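Local coordinates for protein polyketide synthase PksL (Bacillus subtilis, PDB 5E1V) that probably dehydrates acyl-carrier-bound beta-hydroxy intermediates during bacillaene assembly, as the monomeric double-hotdog dehydratase domain of a split trans-AT polyketide synthase module, at residues 159-164 with 170-175; 150-155 with 192-197; 178-183 with 229-234. One frame throughout, in Å; residues are numbered along the deposited sequence.

Interaction 1 of 3, residues 159-164 with 170-175; sequences KGCIYE and LLELSL
Y163 leans along its own strand until its CE2 edge overlaps the CB of E172, 3.9 Å away, and its hydroxyl meets the end of that side chain. The bond from Y163 OH to E172 OE1 is 2.6 Å, the oxygen lying near the ring plane at the edge, with ring and carboxylate turned only 23° apart. E172 gets there with CG anti to its backbone N (chi1 175°) and the chain extended beyond; C161 SG packs against the same oxygen, OE1, at 3.4 Å. A phenylalanine in place of Y163 would probably keep the ring packing but leave E172 OE1 without its hydroxyl partner. Beneath these side chains runs a beta hairpin, strands 159-165 and 168-174, whose hydrogen-bonded pairs K159-S174, C161-E172 and Y163-L170 alternate with the non-hydrogen-bonded G160-L173, where the side-chain positions diverge, and I162-L171. On the other face I162 CG1 lies beside L171 CD2 at 3.8 Å, both side chains pointing the same way, and I162 also touches H202 of helix 190-203. At G160 the CA comes 3.0 Å from E172 O in a CA-H...O contact, and the lack of a side chain leaves room for it.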
ATOM      1  N   LYS A 159      -9.026  11.357   0.578  1.00 25.85           N
ATOM      2  CA  LYS A 159      -9.826  12.332   1.294  1.00 29.55           C
ATOM      3  C   LYS A 159     -10.094  11.857   2.698  1.00 31.56           C
ATOM      4  O   LYS A 159     -10.250  10.648   2.920  1.00 26.35           O
ATOM      5  CB  LYS A 159     -11.165  12.467   0.596  1.00 30.22           C
ATOM      6  CG  LYS A 159     -10.944  12.850  -0.839  1.00 34.09           C
ATOM      7  CD  LYS A 159     -10.712  14.341  -0.988  1.00 38.66           C
ATOM      8  CE  LYS A 159     -11.962  15.040  -1.487  1.00 44.38           C
ATOM      9  NZ  LYS A 159     -13.147  14.901  -0.576  1.00 47.11           N
ATOM     10  N   GLY A 160     -10.132  12.811   3.638  1.00 28.86           N
ATOM     11  CA  GLY A 160     -10.408  12.526   5.048  1.00 29.38           C
ATOM     12  C   GLY A 160      -9.492  13.257   6.029  1.00 28.91           C
ATOM     13  O   GLY A 160      -8.898  14.278   5.697  1.00 31.27           O
ATOM     14  N   CYS A 161      -9.348  12.675   7.218  1.00 30.21           N
ATOM     15  CA  CYS A 161      -8.761  13.365   8.379  1.00 33.55           C
ATOM     16  C   CYS A 161      -8.254  12.341   9.355  1.00 30.37           C
ATOM     17  O   CYS A 161      -8.599  11.171   9.269  1.00 38.67           O
ATOM     18  CB  CYS A 161      -9.797  14.244   9.067  1.00 32.23           C
ATOM     19  SG  CYS A 161     -11.157  13.240   9.647  1.00 39.31           S
ATOM     20  N   ILE A 162      -7.378  12.794  10.236  1.00 35.26           N
ATOM     21  CA  ILE A 162      -6.721  11.959  11.190  1.00 30.79           C
ATOM     22  C   ILE A 162      -7.174  12.353  12.617  1.00 34.57           C
ATOM     23  O   ILE A 162      -6.886  13.472  13.077  1.00 36.05           O
ATOM     24  CB  ILE A 162      -5.204  12.112  11.089  1.00 30.55           C
ATOM     25  CG1 ILE A 162      -4.673  11.781   9.657  1.00 28.01           C
ATOM     26  CG2 ILE A 162      -4.536  11.261  12.171  1.00 34.32           C
ATOM     27  CD1 ILE A 162      -3.170  11.977   9.550  1.00 25.55           C
ATOM     28  N   TYR A 163      -7.787  11.387  13.306  1.00 35.95           N
ATOM     29  CA  TYR A 163      -8.178  11.481  14.736  1.00 39.47           C
ATOM     30  C   TYR A 163      -7.069  10.983  15.610  1.00 39.38           C
ATOM     31  O   TYR A 163      -6.824   9.772  15.649  1.00 41.54           O
ATOM     32  CB  TYR A 163      -9.407  10.638  15.008  1.00 36.07           C
ATOM     33  CG  TYR A 163     -10.571  11.053  14.165  1.00 37.07           C
ATOM     34  CD1 TYR A 163     -11.299  12.200  14.473  1.00 38.30           C
ATOM     35  CD2 TYR A 163     -10.946  10.318  13.040  1.00 39.50           C
ATOM     36  CE1 TYR A 163     -12.373  12.601  13.695  1.00 35.49           C
ATOM     37  CE2 TYR A 163     -12.036  10.699  12.256  1.00 35.48           C
ATOM     38  CZ  TYR A 163     -12.739  11.845  12.579  1.00 40.02           C
ATOM     39  OH  TYR A 163     -13.824  12.240  11.801  1.00 40.08           O
ATOM     40  N   GLU A 164      -6.407  11.926  16.290  1.00 43.62           N
ATOM     41  CA  GLU A 164      -5.241  11.674  17.136  1.00 45.72           C
ATOM     42  C   GLU A 164      -5.605  11.497  18.627  1.00 46.67           C
ATOM     43  O   GLU A 164      -6.465  12.221  19.166  1.00 51.42           O
ATOM     44  CB  GLU A 164      -4.258  12.844  17.055  1.00 47.84           C
ATOM     45  CG  GLU A 164      -3.800  13.258  15.668  1.00 50.76           C
ATOM     46  CD  GLU A 164      -2.981  14.535  15.692  1.00 57.11           C
ATOM     47  OE1 GLU A 164      -3.533  15.579  16.119  1.00 54.17           O
ATOM     48  OE2 GLU A 164      -1.794  14.494  15.283  1.00 58.43           O
ATOM     49  N   LEU A 170      -6.588   7.266  14.284  1.00 31.78           N
ATOM     50  CA  LEU A 170      -7.598   6.667  13.413  1.00 35.44           C
ATOM     51  C   LEU A 170      -7.739   7.501  12.148  1.00 36.23           C
ATOM     52  O   LEU A 170      -7.995   8.722  12.227  1.00 35.78           O
ATOM     53  CB  LEU A 170      -8.971   6.586  14.059  1.00 36.05           C
ATOM     54  CG  LEU A 170     -10.027   5.877  13.171  1.00 38.77           C
ATOM     55  CD1 LEU A 170      -9.714   4.391  13.056  1.00 40.95           C
ATOM     56  CD2 LEU A 170     -11.486   6.063  13.627  1.00 39.01           C
ATOM     57  N   LEU A 171      -7.586   6.848  10.983  1.00 29.81           N
ATOM     58  CA  LEU A 171      -7.595   7.536   9.656  1.00 27.78           C
ATOM     59  C   LEU A 171      -8.898   7.274   9.005  1.00 25.30           C
ATOM     60  O   LEU A 171      -9.280   6.118   8.850  1.00 26.51           O
ATOM     61  CB  LEU A 171      -6.480   6.975   8.715  1.00 27.44           C
ATOM     62  CG  LEU A 171      -5.141   6.706   9.367  1.00 27.41           C
ATOM     63  CD1 LEU A 171      -4.108   6.180   8.364  1.00 25.44           C
ATOM     64  CD2 LEU A 171      -4.645   8.033   9.970  1.00 29.86           C
ATOM     65  N   GLU A 172      -9.620   8.340   8.637  1.00 24.52           N
ATOM     66  CA  GLU A 172     -10.918   8.239   7.992  1.00 25.10           C
ATOM     67  C   GLU A 172     -10.635   8.611   6.564  1.00 24.58           C
ATOM     68  O   GLU A 172     -10.437   9.778   6.269  1.00 25.90           O
ATOM     69  CB  GLU A 172     -11.926   9.261   8.607  1.00 29.96           C
ATOM     70  CG  GLU A 172     -13.288   9.326   7.928  1.00 31.33           C
ATOM     71  CD  GLU A 172     -14.236  10.401   8.512  1.00 33.23           C
ATOM     72  OE1 GLU A 172     -13.831  11.236   9.350  1.00 38.41           O
ATOM     73  OE2 GLU A 172     -15.387  10.404   8.079  1.00 33.95           O
ATOM     74  N   LEU A 173     -10.572   7.591   5.703  1.00 22.28           N
ATOM     75  CA  LEU A 173     -10.038   7.668   4.359  1.00 23.45           C
ATOM     76  C   LEU A 173     -11.119   7.373   3.355  1.00 20.19           C
ATOM     77  O   LEU A 173     -11.897   6.477   3.555  1.00 21.52           O
ATOM     78  CB  LEU A 173      -8.917   6.605   4.193  1.00 20.33           C
ATOM     79  CG  LEU A 173      -7.651   6.983   4.934  1.00 22.97           C
ATOM     80  CD1 LEU A 173      -6.639   5.838   4.958  1.00 20.78           C
ATOM     81  CD2 LEU A 173      -7.033   8.278   4.420  1.00 24.34           C
ATOM     82  N   SER A 174     -11.169   8.096   2.242  1.00 20.39           N
ATOM     83  CA  SER A 174     -12.044   7.717   1.124  1.00 19.09           C
ATOM     84  C   SER A 174     -11.395   8.204  -0.216  1.00 18.66           C
ATOM     85  O   SER A 174     -10.517   8.999  -0.209  1.00 21.39           O
ATOM     86  CB  SER A 174     -13.525   8.200   1.323  1.00 24.58           C
ATOM     87  OG  SER A 174     -13.642   9.611   1.205  1.00 24.86           O
ATOM     88  N   LEU A 175     -11.810   7.661  -1.344  1.00 17.78           N
ATOM     89  CA  LEU A 175     -11.348   8.126  -2.656  1.00 17.75           C
ATOM     90  C   LEU A 175     -11.843   9.557  -2.963  1.00 22.39           C
ATOM     91  O   LEU A 175     -12.982   9.938  -2.614  1.00 16.54           O
ATOM     92  CB  LEU A 175     -11.867   7.151  -3.666  1.00 17.99           C
ATOM     93  CG  LEU A 175     -11.059   5.947  -4.078  1.00 19.70           C
ATOM     94  CD1 LEU A 175      -9.844   5.525  -3.247  1.00 21.87           C
ATOM     95  CD2 LEU A 175     -11.757   4.764  -4.692  1.00 19.00           C
TER

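Interaction 2 of 3, residues 150-155 with 192-197; sequences LVHSEY and LIDGSG
A single polar bridge between H152, on the short edge strand 150-152, and D194, on the long helix 190-203, makes up this contact, which joins a small antiparallel sheet to the helix around which the larger hotdog strands curl. The backbones stay well apart, and the two side chains cross the space from opposite directions. H152 NE2 donates to D194 OD2 over 2.7 Å, but the N-H...O angle of 126° makes the bond weak: the oxygen sits at the ring edge, displaced toward CD2, which is 3.1 Å from D194 OD2. Ring and carboxylate are twisted 40° from each other. D194 extends its CG opposite the backbone N (chi1 -176°), which carries the carboxylate off the helix toward the histidine. A water donates to the other oxygen, D194 OD1, at 2.6 Å and lies at a long 3.3 Å from H152 NE2, so it sits beside the pair, bonded firmly to D194 and only weakly to H152. The H152 ring also meets H21 edge-to-face and touches the ring of Y142. H21 lies in an HxxxGxxxxP motif and D194 on the helix that carries the aspartate in related polyketide synthase dehydratases, so these two are probably the catalytic pair. Each carboxylate oxygen of D194 has a polar neighbour, the histidine bond being the weaker, which is consistent with H152 orienting a probable active-site aspartate from the second shell.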
ATOM      1  N   LEU A 150       7.621  14.561  -1.582  1.00 24.91           N
ATOM      2  CA  LEU A 150       6.697  13.452  -1.927  1.00 25.42           C
ATOM      3  C   LEU A 150       5.398  14.109  -2.330  1.00 24.52           C
ATOM      4  O   LEU A 150       4.774  14.744  -1.496  1.00 25.05           O
ATOM      5  CB  LEU A 150       6.495  12.578  -0.682  1.00 24.92           C
ATOM      6  CG  LEU A 150       5.407  11.501  -0.734  1.00 24.91           C
ATOM      7  CD1 LEU A 150       5.702  10.508  -1.863  1.00 24.80           C
ATOM      8  CD2 LEU A 150       5.234  10.803   0.630  1.00 26.69           C
ATOM      9  N   VAL A 151       4.956  13.931  -3.591  1.00 23.07           N
ATOM     10  CA  VAL A 151       3.830  14.675  -4.144  1.00 23.36           C
ATOM     11  C   VAL A 151       2.750  13.737  -4.733  1.00 22.23           C
ATOM     12  O   VAL A 151       2.890  13.245  -5.857  1.00 27.06           O
ATOM     13  CB  VAL A 151       4.341  15.629  -5.254  1.00 24.99           C
ATOM     14  CG1 VAL A 151       3.197  16.420  -5.893  1.00 25.05           C
ATOM     15  CG2 VAL A 151       5.504  16.472  -4.749  1.00 25.57           C
ATOM     16  N   HIS A 152       1.679  13.545  -3.978  1.00 20.76           N
ATOM     17  CA  HIS A 152       0.485  12.883  -4.434  1.00 21.07           C
ATOM     18  C   HIS A 152      -0.429  13.955  -5.066  1.00 20.97           C
ATOM     19  O   HIS A 152      -0.527  15.079  -4.560  1.00 22.21           O
ATOM     20  CB  HIS A 152      -0.291  12.231  -3.303  1.00 22.40           C
ATOM     21  CG  HIS A 152       0.494  11.330  -2.421  1.00 19.08           C
ATOM     22  ND1 HIS A 152       1.406  11.792  -1.507  1.00 19.60           N
ATOM     23  CD2 HIS A 152       0.435   9.988  -2.259  1.00 17.61           C
ATOM     24  CE1 HIS A 152       1.881  10.764  -0.814  1.00 18.91           C
ATOM     25  NE2 HIS A 152       1.318   9.658  -1.267  1.00 18.58           N
ATOM     26  N   SER A 153      -1.068  13.623  -6.157  1.00 22.62           N
ATOM     27  CA  SER A 153      -2.013  14.533  -6.773  1.00 22.86           C
ATOM     28  C   SER A 153      -3.169  13.699  -7.190  1.00 24.41           C
ATOM     29  O   SER A 153      -3.040  12.472  -7.360  1.00 22.31           O
ATOM     30  CB  SER A 153      -1.350  15.205  -7.987  1.00 22.62           C
ATOM     31  OG  SER A 153      -0.905  14.209  -8.895  1.00 23.20           O
ATOM     32  N   GLU A 154      -4.314  14.359  -7.274  1.00 21.72           N
ATOM     33  CA  GLU A 154      -5.509  13.858  -7.872  1.00 24.97           C
ATOM     34  C   GLU A 154      -5.928  12.406  -7.438  1.00 21.44           C
ATOM     35  O   GLU A 154      -6.240  12.166  -6.278  1.00 19.78           O
ATOM     36  CB  GLU A 154      -5.364  14.057  -9.388  1.00 29.87           C
ATOM     37  CG  GLU A 154      -6.436  14.880 -10.071  1.00 42.33           C
ATOM     38  CD  GLU A 154      -7.213  14.064 -11.068  1.00 45.27           C
ATOM     39  OE1 GLU A 154      -6.995  14.249 -12.283  1.00 45.52           O
ATOM     40  OE2 GLU A 154      -7.997  13.189 -10.622  1.00 52.89           O
ATOM     41  N   TYR A 155      -6.011  11.499  -8.390  1.00 18.83           N
ATOM     42  CA  TYR A 155      -6.332  10.068  -8.167  1.00 17.96           C
ATOM     43  C   TYR A 155      -5.658   9.433  -6.944  1.00 18.53           C
ATOM     44  O   TYR A 155      -6.293   8.599  -6.228  1.00 16.75           O
ATOM     45  CB  TYR A 155      -5.896   9.292  -9.391  1.00 17.41           C
ATOM     46  CG  TYR A 155      -6.641   8.061  -9.744  1.00 17.97           C
ATOM     47  CD1 TYR A 155      -7.654   8.111 -10.692  1.00 19.04           C
ATOM     48  CD2 TYR A 155      -6.329   6.808  -9.164  1.00 15.60           C
ATOM     49  CE1 TYR A 155      -8.289   6.985 -11.118  1.00 18.94           C
ATOM     50  CE2 TYR A 155      -6.975   5.668  -9.582  1.00 15.30           C
ATOM     51  CZ  TYR A 155      -7.935   5.747 -10.518  1.00 18.40           C
ATOM     52  OH  TYR A 155      -8.617   4.656 -10.895  1.00 20.87           O
ATOM     53  N   LEU A 192      -6.259   4.137  -0.969  1.00 14.51           N
ATOM     54  CA  LEU A 192      -6.623   3.856   0.413  1.00 15.78           C
ATOM     55  C   LEU A 192      -5.428   3.316   1.171  1.00 16.02           C
ATOM     56  O   LEU A 192      -5.184   3.728   2.279  1.00 15.98           O
ATOM     57  CB  LEU A 192      -7.764   2.891   0.407  1.00 17.27           C
ATOM     58  CG  LEU A 192      -9.146   3.339  -0.119  1.00 15.88           C
ATOM     59  CD1 LEU A 192     -10.123   2.247   0.051  1.00 15.99           C
ATOM     60  CD2 LEU A 192      -9.594   4.588   0.629  1.00 17.41           C
ATOM     61  N   ILE A 193      -4.678   2.365   0.581  1.00 17.13           N
ATOM     62  CA  ILE A 193      -3.576   1.748   1.306  1.00 15.56           C
ATOM     63  C   ILE A 193      -2.430   2.799   1.420  1.00 15.76           C
ATOM     64  O   ILE A 193      -1.932   3.039   2.501  1.00 16.30           O
ATOM     65  CB  ILE A 193      -3.014   0.461   0.669  1.00 15.77           C
ATOM     66  CG1 ILE A 193      -4.119  -0.549   0.245  1.00 16.00           C
ATOM     67  CG2 ILE A 193      -2.043  -0.171   1.689  1.00 14.86           C
ATOM     68  CD1 ILE A 193      -5.120  -0.908   1.281  1.00 15.97           C
ATOM     69  N   ASP A 194      -2.062   3.462   0.327  1.00 15.48           N
ATOM     70  CA  ASP A 194      -1.028   4.465   0.423  1.00 15.45           C
ATOM     71  C   ASP A 194      -1.396   5.578   1.445  1.00 16.09           C
ATOM     72  O   ASP A 194      -0.565   6.030   2.254  1.00 16.62           O
ATOM     73  CB  ASP A 194      -0.606   4.992  -0.963  1.00 16.13           C
ATOM     74  CG  ASP A 194       0.521   5.950  -0.880  1.00 16.55           C
ATOM     75  OD1 ASP A 194       1.703   5.504  -0.672  1.00 16.56           O
ATOM     76  OD2 ASP A 194       0.203   7.167  -0.938  1.00 18.14           O
ATOM     77  N   GLY A 195      -2.634   6.048   1.362  1.00 16.95           N
ATOM     78  CA  GLY A 195      -3.136   7.087   2.292  1.00 17.05           C
ATOM     79  C   GLY A 195      -2.995   6.653   3.749  1.00 19.68           C
ATOM     80  O   GLY A 195      -2.732   7.473   4.638  1.00 21.55           O
ATOM     81  N   SER A 196      -3.172   5.360   3.997  1.00 17.98           N
ATOM     82  CA  SER A 196      -3.016   4.805   5.318  1.00 19.23           C
ATOM     83  C   SER A 196      -1.548   4.858   5.805  1.00 22.73           C
ATOM     84  O   SER A 196      -1.329   5.153   7.010  1.00 24.08           O
ATOM     85  CB  SER A 196      -3.550   3.380   5.382  1.00 17.40           C
ATOM     86  OG  SER A 196      -4.981   3.281   5.165  1.00 18.34           O
ATOM     87  N   GLY A 197      -0.595   4.580   4.867  1.00 18.62           N
ATOM     88  CA  GLY A 197       0.860   4.770   5.010  1.00 22.79           C
ATOM     89  C   GLY A 197       1.203   6.218   5.313  1.00 23.92           C
ATOM     90  O   GLY A 197       2.021   6.498   6.186  1.00 25.03           O
TER
HETATM   91  O   HOH W   1       3.604   7.256  -0.982  1.00 16.47           O

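Interaction 3 of 3, residues 178-183 with 229-234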
ATOM      1  N   GLU A 178     -12.334  11.523  -8.704  1.00 21.07           N
ATOM      2  CA  GLU A 178     -11.829  10.926  -9.918  1.00 18.97           C
ATOM      3  C   GLU A 178     -11.581   9.433  -9.730  1.00 16.80           C
ATOM      4  O   GLU A 178     -12.065   8.656 -10.529  1.00 17.55           O
ATOM      5  CB  GLU A 178     -10.513  11.566 -10.388  1.00 21.27           C
ATOM      6  N   ALA A 179     -10.884   9.063  -8.677  1.00 15.56           N
ATOM      7  CA  ALA A 179     -10.715   7.618  -8.371  1.00 14.88           C
ATOM      8  C   ALA A 179     -12.031   6.867  -8.003  1.00 16.20           C
ATOM      9  O   ALA A 179     -12.234   5.693  -8.408  1.00 14.66           O
ATOM     10  CB  ALA A 179      -9.728   7.478  -7.255  1.00 15.56           C
ATOM     11  N   MET A 180     -12.946   7.571  -7.323  1.00 16.77           N
ATOM     12  CA  MET A 180     -14.191   6.961  -6.904  1.00 17.45           C
ATOM     13  C   MET A 180     -14.966   6.332  -8.040  1.00 17.59           C
ATOM     14  O   MET A 180     -15.591   5.259  -7.852  1.00 17.82           O
ATOM     15  CB  MET A 180     -15.082   7.932  -6.084  1.00 18.13           C
ATOM     16  CG  MET A 180     -16.296   7.265  -5.497  1.00 16.41           C
ATOM     17  SD  MET A 180     -15.789   6.142  -4.119  1.00 19.22           S
ATOM     18  CE  MET A 180     -15.536   7.149  -2.709  1.00 19.67           C
ATOM     19  N   LEU A 181     -14.928   7.017  -9.175  1.00 18.21           N
ATOM     20  CA  LEU A 181     -15.590   6.677 -10.411  1.00 20.63           C
ATOM     21  C   LEU A 181     -15.193   5.266 -10.819  1.00 23.98           C
ATOM     22  O   LEU A 181     -15.998   4.504 -11.343  1.00 21.66           O
ATOM     23  CB  LEU A 181     -15.180   7.680 -11.518  1.00 23.71           C
ATOM     24  CG  LEU A 181     -15.887   7.761 -12.887  1.00 29.40           C
ATOM     25  CD1 LEU A 181     -17.398   7.556 -12.822  1.00 32.08           C
ATOM     26  CD2 LEU A 181     -15.624   9.121 -13.524  1.00 34.83           C
ATOM     27  N   HIS A 182     -13.978   4.863 -10.447  1.00 22.10           N
ATOM     28  CA  HIS A 182     -13.473   3.581 -10.937  1.00 22.51           C
ATOM     29  C   HIS A 182     -13.135   2.580  -9.855  1.00 21.43           C
ATOM     30  O   HIS A 182     -12.409   1.593 -10.114  1.00 25.20           O
ATOM     31  CB  HIS A 182     -12.263   3.863 -11.867  1.00 27.24           C
ATOM     32  CG  HIS A 182     -12.599   4.765 -13.007  1.00 30.98           C
ATOM     33  ND1 HIS A 182     -13.378   4.362 -14.072  1.00 34.03           N
ATOM     34  CD2 HIS A 182     -12.290   6.061 -13.237  1.00 36.21           C
ATOM     35  CE1 HIS A 182     -13.512   5.368 -14.923  1.00 37.98           C
ATOM     36  NE2 HIS A 182     -12.860   6.411 -14.435  1.00 38.03           N
ATOM     37  N   ALA A 183     -13.676   2.774  -8.662  1.00 21.90           N
ATOM     38  CA  ALA A 183     -13.296   1.976  -7.503  1.00 22.46           C
ATOM     39  C   ALA A 183     -13.676   0.506  -7.599  1.00 26.19           C
ATOM     40  O   ALA A 183     -12.960  -0.355  -7.028  1.00 24.98           O
ATOM     41  CB  ALA A 183     -13.806   2.623  -6.208  1.00 23.49           C
ATOM     42  N   LEU A 229     -11.153  -3.638   0.080  1.00 13.41           N
ATOM     43  CA  LEU A 229     -11.139  -2.242   0.431  1.00 15.82           C
ATOM     44  C   LEU A 229     -11.136  -1.413  -0.829  1.00 17.61           C
ATOM     45  O   LEU A 229     -10.116  -1.274  -1.445  1.00 15.18           O
ATOM     46  CB  LEU A 229      -9.889  -1.907   1.251  1.00 16.65           C
ATOM     47  CG  LEU A 229      -9.817  -2.718   2.516  1.00 17.56           C
ATOM     48  CD1 LEU A 229      -8.372  -2.687   3.080  1.00 15.71           C
ATOM     49  CD2 LEU A 229     -10.759  -2.140   3.504  1.00 18.30           C
ATOM     50  N   GLN A 230     -12.287  -0.838  -1.180  1.00 17.23           N
ATOM     51  CA  GLN A 230     -12.463  -0.238  -2.506  1.00 19.24           C
ATOM     52  C   GLN A 230     -12.666   1.265  -2.522  1.00 19.11           C
ATOM     53  O   GLN A 230     -11.962   1.967  -3.243  1.00 18.85           O
ATOM     54  CB  GLN A 230     -13.635  -0.879  -3.198  1.00 18.83           C
ATOM     55  CG  GLN A 230     -13.588  -2.401  -3.232  1.00 20.86           C
ATOM     56  CD  GLN A 230     -14.680  -3.020  -4.007  1.00 22.97           C
ATOM     57  OE1 GLN A 230     -15.694  -3.357  -3.448  1.00 24.80           O
ATOM     58  NE2 GLN A 230     -14.447  -3.303  -5.275  1.00 22.62           N
ATOM     59  N   THR A 231     -13.651   1.743  -1.726  1.00 20.01           N
ATOM     60  CA  THR A 231     -14.082   3.163  -1.690  1.00 22.37           C
ATOM     61  C   THR A 231     -13.622   3.960  -0.488  1.00 24.01           C
ATOM     62  O   THR A 231     -13.407   5.216  -0.560  1.00 20.74           O
ATOM     63  CB  THR A 231     -15.602   3.226  -1.783  1.00 26.70           C
ATOM     64  OG1 THR A 231     -16.157   2.236  -0.873  1.00 24.67           O
ATOM     65  CG2 THR A 231     -16.080   2.859  -3.144  1.00 26.33           C
ATOM     66  N   ASP A 232     -13.490   3.268   0.647  1.00 21.64           N
ATOM     67  CA  ASP A 232     -13.277   3.967   1.917  1.00 23.71           C
ATOM     68  C   ASP A 232     -12.810   2.958   2.940  1.00 22.54           C
ATOM     69  O   ASP A 232     -13.048   1.763   2.755  1.00 23.28           O
ATOM     70  CB  ASP A 232     -14.604   4.680   2.396  1.00 25.07           C
ATOM     71  CG  ASP A 232     -15.745   3.706   2.648  1.00 24.59           C
ATOM     72  OD1 ASP A 232     -16.484   3.368   1.716  1.00 25.11           O
ATOM     73  OD2 ASP A 232     -15.842   3.170   3.769  1.00 28.21           O
ATOM     74  N   CYS A 233     -12.158   3.436   4.020  1.00 23.80           N
ATOM     75  CA  CYS A 233     -11.937   2.591   5.135  1.00 22.98           C
ATOM     76  C   CYS A 233     -11.639   3.446   6.319  1.00 25.18           C
ATOM     77  O   CYS A 233     -11.371   4.680   6.187  1.00 21.08           O
ATOM     78  CB  CYS A 233     -10.760   1.638   4.843  1.00 24.07           C
ATOM     79  SG  CYS A 233      -9.212   2.485   4.489  1.00 21.12           S
ATOM     80  N   MET A 234     -11.644   2.783   7.482  1.00 26.08           N
ATOM     81  CA  MET A 234     -11.168   3.376   8.680  1.00 25.36           C
ATOM     82  C   MET A 234      -9.898   2.644   9.094  1.00 24.82           C
ATOM     83  O   MET A 234      -9.934   1.470   9.404  1.00 27.66           O
ATOM     84  CB  MET A 234     -12.251   3.295   9.765  1.00 28.53           C
ATOM     85  CG  MET A 234     -13.545   4.054   9.409  1.00 31.74           C
ATOM     86  SD  MET A 234     -13.318   5.798   9.831  1.00 36.48           S
ATOM     87  CE  MET A 234     -14.858   6.510   9.247  1.00 39.86           C
TER
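T231 presents its methyl group to two side chains at once: CG2 lies 3.4 Å from M180 SD and 3.8 Å from A183 CB. The methionine passes obliquely over the threonine, and its CE ends 3.6 Å from T231 O. A183 CB also rests on the preceding carbonyl, 3.6 Å from Q230 O, an oxygen buried here that finds no hydrogen-bonding partner in the model. The contact is therefore one of carbon and sulfur against a threonine methyl and two carbonyl oxygens, and van der Waals packing carries it. Further out, the geometry of each side is fixed locally. M180 starts anti to its backbone N (chi1 -173°) and then bends at both following torsions, which folds the thioether back toward T231. The type I turn from M180 to A183, closed by the bond from A183 N to M180 O, swings A183 round to face the same loop. Across from it, T231 OG1 donates 2.8 Å to D232 OD1, from above the carboxylate plane, and this bond is likely to hold the rotation that leaves CG2 facing M180. Q230 runs past the A183 carbonyl, and its NE2 bonds to F186 O. In the fold, the end of helix 177-180 and its turn abut the loop that leads into strand 232-245: C233 pairs with L173 of strand 168-174, T231 bonds through its backbone to L175, and A183 and M180 both touch L175.

The three contacts have centres 12 to 13 Å apart, and interactions 2 and 3 both touch the end of the hairpin of interaction 1. Interaction 1 is nested in sequence inside the loop closed by interaction 2, and touches it where L173 CD1 packs 3.1 Å from S196 OG on the helix bearing D194. Toward interaction 3, L175 N probably donates to T231 O at 3.0 Å, while L175 CD2 packs 3.3 Å from A183 CB. Its CD1 also meets L192 CG at 3.9 Å, and L175 of interaction 1 thus reaches the helix of interaction 2 and the turn of interaction 3. The probable active site lies at interaction 2; interactions 1 and 3 build the sheet and the turn beside its helix.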